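Local coordinates for fimbrin (Schizosaccharomyces pombe, PDB 1RT8), which binds and crosslinks actin filaments, and takes part in cell polarity, cytokinesis, mating and spore formation, at residues 291-294 with 295-298; 376-379 with 380-383. All coordinates share one frame; numbering follows the deposited sequence.

Contact 1. Residues 291-294 with 295-298; sequences TLWL and NSLD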
loop_
_atom_site.group_PDB
_atom_site.type_symbol
_atom_site.label_atom_id
_atom_site.label_comp_id
_atom_site.label_asym_id
_atom_site.label_seq_id
_atom_site.Cartn_x
_atom_site.Cartn_y
_atom_site.Cartn_z
ATOM N N THR A 291 -10.304 -4.224 0.053
ATOM C CA THR A 291 -9.428 -4.306 -1.111
ATOM C C THR A 291 -8.011 -4.623 -0.646
ATOM O O THR A 291 -7.351 -5.484 -1.214
ATOM C CB THR A 291 -9.392 -2.979 -1.907
ATOM O OG1 THR A 291 -10.633 -2.806 -2.600
ATOM C CG2 THR A 291 -8.246 -2.987 -2.924
ATOM N N LEU A 292 -7.554 -3.925 0.386
ATOM C CA LEU A 292 -6.217 -4.163 0.914
ATOM C C LEU A 292 -6.151 -5.590 1.441
ATOM O O LEU A 292 -5.196 -6.315 1.174
ATOM C CB LEU A 292 -5.903 -3.179 2.046
ATOM C CG LEU A 292 -5.674 -1.708 1.675
ATOM C CD1 LEU A 292 -5.763 -0.844 2.925
ATOM C CD2 LEU A 292 -4.303 -1.552 1.009
ATOM N N TRP A 293 -7.177 -6.003 2.176
ATOM C CA TRP A 293 -7.194 -7.352 2.732
ATOM C C TRP A 293 -7.135 -8.432 1.646
ATOM O O TRP A 293 -6.238 -9.277 1.645
ATOM C CB TRP A 293 -8.438 -7.557 3.599
ATOM C CG TRP A 293 -8.526 -8.947 4.146
ATOM C CD1 TRP A 293 -7.656 -9.538 5.013
ATOM C CD2 TRP A 293 -9.512 -9.936 3.828
ATOM N NE1 TRP A 293 -8.036 -10.839 5.253
ATOM C CE2 TRP A 293 -9.173 -11.109 4.539
ATOM C CE3 TRP A 293 -10.648 -9.945 3.010
ATOM C CZ2 TRP A 293 -9.927 -12.282 4.458
ATOM C CZ3 TRP A 293 -11.403 -11.116 2.927
ATOM C CH2 TRP A 293 -11.036 -12.269 3.648
ATOM N N LEU A 294 -8.090 -8.416 0.724
ATOM C CA LEU A 294 -8.092 -9.411 -0.345
ATOM C C LEU A 294 -6.772 -9.400 -1.126
ATOM O O LEU A 294 -6.242 -10.458 -1.451
ATOM C CB LEU A 294 -9.268 -9.169 -1.301
ATOM C CG LEU A 294 -10.646 -9.564 -0.760
ATOM C CD1 LEU A 294 -11.744 -8.982 -1.652
ATOM C CD2 LEU A 294 -10.756 -11.081 -0.691
ATOM N N ASN A 295 -6.238 -8.214 -1.421
ATOM C CA ASN A 295 -4.985 -8.140 -2.169
ATOM C C ASN A 295 -3.857 -8.747 -1.353
ATOM O O ASN A 295 -2.897 -9.269 -1.918
ATOM C CB ASN A 295 -4.616 -6.692 -2.542
ATOM C CG ASN A 295 -5.376 -6.181 -3.764
ATOM O OD1 ASN A 295 -5.924 -6.961 -4.539
ATOM N ND2 ASN A 295 -5.392 -4.865 -3.944
ATOM N N SER A 296 -3.986 -8.692 -0.029
ATOM C CA SER A 296 -2.968 -9.247 0.857
ATOM C C SER A 296 -2.929 -10.764 0.727
ATOM O O SER A 296 -1.942 -11.402 1.094
ATOM C CB SER A 296 -3.235 -8.851 2.322
ATOM O OG SER A 296 -4.151 -9.735 2.951
ATOM N N LEU A 297 -4.007 -11.340 0.208
ATOM C CA LEU A 297 -4.098 -12.785 0.030
ATOM C C LEU A 297 -3.492 -13.157 -1.317
ATOM O O LEU A 297 -3.505 -14.328 -1.723
ATOM C CB LEU A 297 -5.555 -13.216 0.052
ATOM C CG LEU A 297 -6.332 -12.903 1.319
ATOM C CD1 LEU A 297 -7.770 -13.381 1.161
ATOM C CD2 LEU A 297 -5.663 -13.590 2.495
ATOM N N ASP A 298 -3.000 -12.139 -2.018
ATOM C CA ASP A 298 -2.365 -12.280 -3.324
ATOM C C ASP A 298 -3.248 -12.738 -4.496
ATOM O O ASP A 298 -2.796 -13.537 -5.305
ATOM C CB ASP A 298 -1.144 -13.206 -3.233
ATOM C CG ASP A 298 -0.066 -12.860 -4.269
ATOM O OD1 ASP A 298 -0.399 -12.280 -5.314
ATOM O OD2 ASP A 298 1.122 -13.169 -4.024
#
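The last turn of helix 282-296 closes with Leu297 laid across the indole of Trp293 one turn back. Leu297 CD1 sits over one face, 4.2 Å from the centroid of the six-membered ring and 16° off the normal, a CH-pi contact offset toward the rim. With CG of Trp293 anti to the backbone N (chi1 178°), the indole extends out to where Leu297 can lie over it, CZ2 4.1 Å from Leu297 CD1. The same methyl lies 4.2 Å from Leu294 CD2, making an apolar cluster that Ala319 of helix 314-323 meets; the broad indole also reaches helix 379-397 within this third calponin-homology repeat. The backbone bonds change here from Asn295 N to Thr291 O (3.0 Å) to the shorter step of Leu297 N to Leu294 O (2.9 Å), before Asp298 turns to positive phi. Serine suits this end because its hydroxyl can fold back: Ser296 OG donates in plane to a lone pair of Trp293 O at 2.5 Å. Asn295 lies alongside Thr291, ND2 3.6 Å from CG2, while OD1 accepts from Ile303 N; an alanine here would probably leave that amide without its acceptor and the Thr291 methyl less covered.

Contact 2. Residues 376-379 with 380-383; sequences DGSR and TLTL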
loop_
_atom_site.group_PDB
_atom_site.type_symbol
_atom_site.label_atom_id
_atom_site.label_comp_id
_atom_site.label_asym_id
_atom_site.label_seq_id
_atom_site.Cartn_x
_atom_site.Cartn_y
_atom_site.Cartn_z
ATOM N N ASP A 376 -23.802 -8.213 -10.649
ATOM C CA ASP A 376 -24.320 -6.915 -11.034
ATOM C C ASP A 376 -23.708 -5.759 -10.250
ATOM O O ASP A 376 -24.102 -4.609 -10.423
ATOM C CB ASP A 376 -25.843 -6.921 -10.925
ATOM C CG ASP A 376 -26.485 -7.901 -11.904
ATOM O OD1 ASP A 376 -25.843 -8.247 -12.925
ATOM O OD2 ASP A 376 -27.626 -8.322 -11.666
ATOM N N GLY A 377 -22.734 -6.073 -9.400
ATOM C CA GLY A 377 -22.066 -5.047 -8.614
ATOM C C GLY A 377 -22.823 -4.431 -7.443
ATOM O O GLY A 377 -22.592 -3.265 -7.108
ATOM N N SER A 378 -23.720 -5.182 -6.817
ATOM C CA SER A 378 -24.456 -4.662 -5.670
ATOM C C SER A 378 -23.443 -4.160 -4.656
ATOM O O SER A 378 -22.578 -4.907 -4.209
ATOM C CB SER A 378 -25.315 -5.757 -5.026
ATOM O OG SER A 378 -25.856 -5.332 -3.778
ATOM N N ARG A 379 -23.541 -2.891 -4.290
ATOM C CA ARG A 379 -22.599 -2.340 -3.335
ATOM C C ARG A 379 -22.755 -2.979 -1.977
ATOM O O ARG A 379 -21.807 -3.528 -1.430
ATOM C CB ARG A 379 -22.788 -0.830 -3.209
ATOM C CG ARG A 379 -22.100 -0.055 -4.293
ATOM C CD ARG A 379 -22.377 1.431 -4.185
ATOM N NE ARG A 379 -21.279 2.160 -4.802
ATOM C CZ ARG A 379 -20.258 2.672 -4.128
ATOM N NH1 ARG A 379 -20.207 2.559 -2.811
ATOM N NH2 ARG A 379 -19.263 3.250 -4.778
ATOM N N THR A 380 -23.972 -2.910 -1.449
ATOM C CA THR A 380 -24.276 -3.447 -0.138
ATOM C C THR A 380 -24.087 -4.950 -0.027
ATOM O O THR A 380 -23.580 -5.438 0.982
ATOM C CB THR A 380 -25.722 -3.077 0.268
ATOM O OG1 THR A 380 -25.811 -1.658 0.448
ATOM C CG2 THR A 380 -26.126 -3.767 1.557
ATOM N N LEU A 381 -24.487 -5.692 -1.054
ATOM C CA LEU A 381 -24.348 -7.139 -0.984
ATOM C C LEU A 381 -22.925 -7.630 -1.286
ATOM O O LEU A 381 -22.519 -8.687 -0.795
ATOM C CB LEU A 381 -25.383 -7.808 -1.899
ATOM C CG LEU A 381 -26.830 -7.385 -1.574
ATOM C CD1 LEU A 381 -27.814 -8.122 -2.481
ATOM C CD2 LEU A 381 -27.149 -7.662 -0.110
ATOM N N THR A 382 -22.159 -6.873 -2.072
ATOM C CA THR A 382 -20.783 -7.278 -2.362
ATOM C C THR A 382 -19.956 -7.057 -1.090
ATOM O O THR A 382 -19.121 -7.890 -0.732
ATOM C CB THR A 382 -20.167 -6.473 -3.525
ATOM O OG1 THR A 382 -20.893 -6.740 -4.732
ATOM C CG2 THR A 382 -18.709 -6.874 -3.744
ATOM N N LEU A 383 -20.204 -5.943 -0.405
ATOM C CA LEU A 383 -19.499 -5.650 0.842
ATOM C C LEU A 383 -19.895 -6.665 1.913
ATOM O O LEU A 383 -19.065 -7.098 2.704
ATOM C CB LEU A 383 -19.849 -4.249 1.336
ATOM C CG LEU A 383 -19.260 -3.035 0.621
ATOM C CD1 LEU A 383 -20.018 -1.798 1.074
ATOM C CD2 LEU A 383 -17.769 -2.897 0.955
#
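A chi1 of 170° turns Ser378 OG away from its own backbone N and toward Leu381 N, while at Thr382 a chi1 of -64° sets OG1 beside that residue's N, where both can reach Ser378 O. Leu381 N donates to Ser378 OG at 3.1 Å, fairly straight at 152°, and Leu381 CB lies just as close, 3.1 Å from that oxygen. Ser378 is thus the N-cap of helix 379-397: its short side chain supplies an acceptor to an amide of the first turn, for which no earlier turn supplies a carbonyl. Just before it, Gly377 ends helix 371-375 in a Schellman motif, its positive phi easily taken up without a CB, so that three residues separate the two helices. Ser378 O is gripped twice, by Thr382 N (2.9 Å), lying above the carbonyl plane, and by Thr382 OG1, a short 2.5 Å bond that gives this buried hydroxyl a partner. Leu383 N continues the helix with a bond to Arg379 O (3.1 Å), and the leucine side chain lies against Phe306 and Phe290. The extended Arg379 leads outward to a salt bridge with Glu284 and a cation-pi contact with Phe307.

Both contacts belong to the third calponin-homology repeat, within the second actin-binding region, and follow one another along the chain, contact 1 first. Their centres are 18 Å apart and their nearest atoms about 8 Å, so they do not touch. Contact 1 ends helix 282-296; contact 2 begins helix 379-397. These two helices pack together and run the same way: Arg379 meets Glu284, Leu383 meets Phe290, and Trp293 meets Val386, Met389 and Met390. The two contacts therefore sit at different levels of one helix pair, contact 1 at the end of the earlier helix and contact 2 at the start of the later one, and probably help to set where each helix stops or starts.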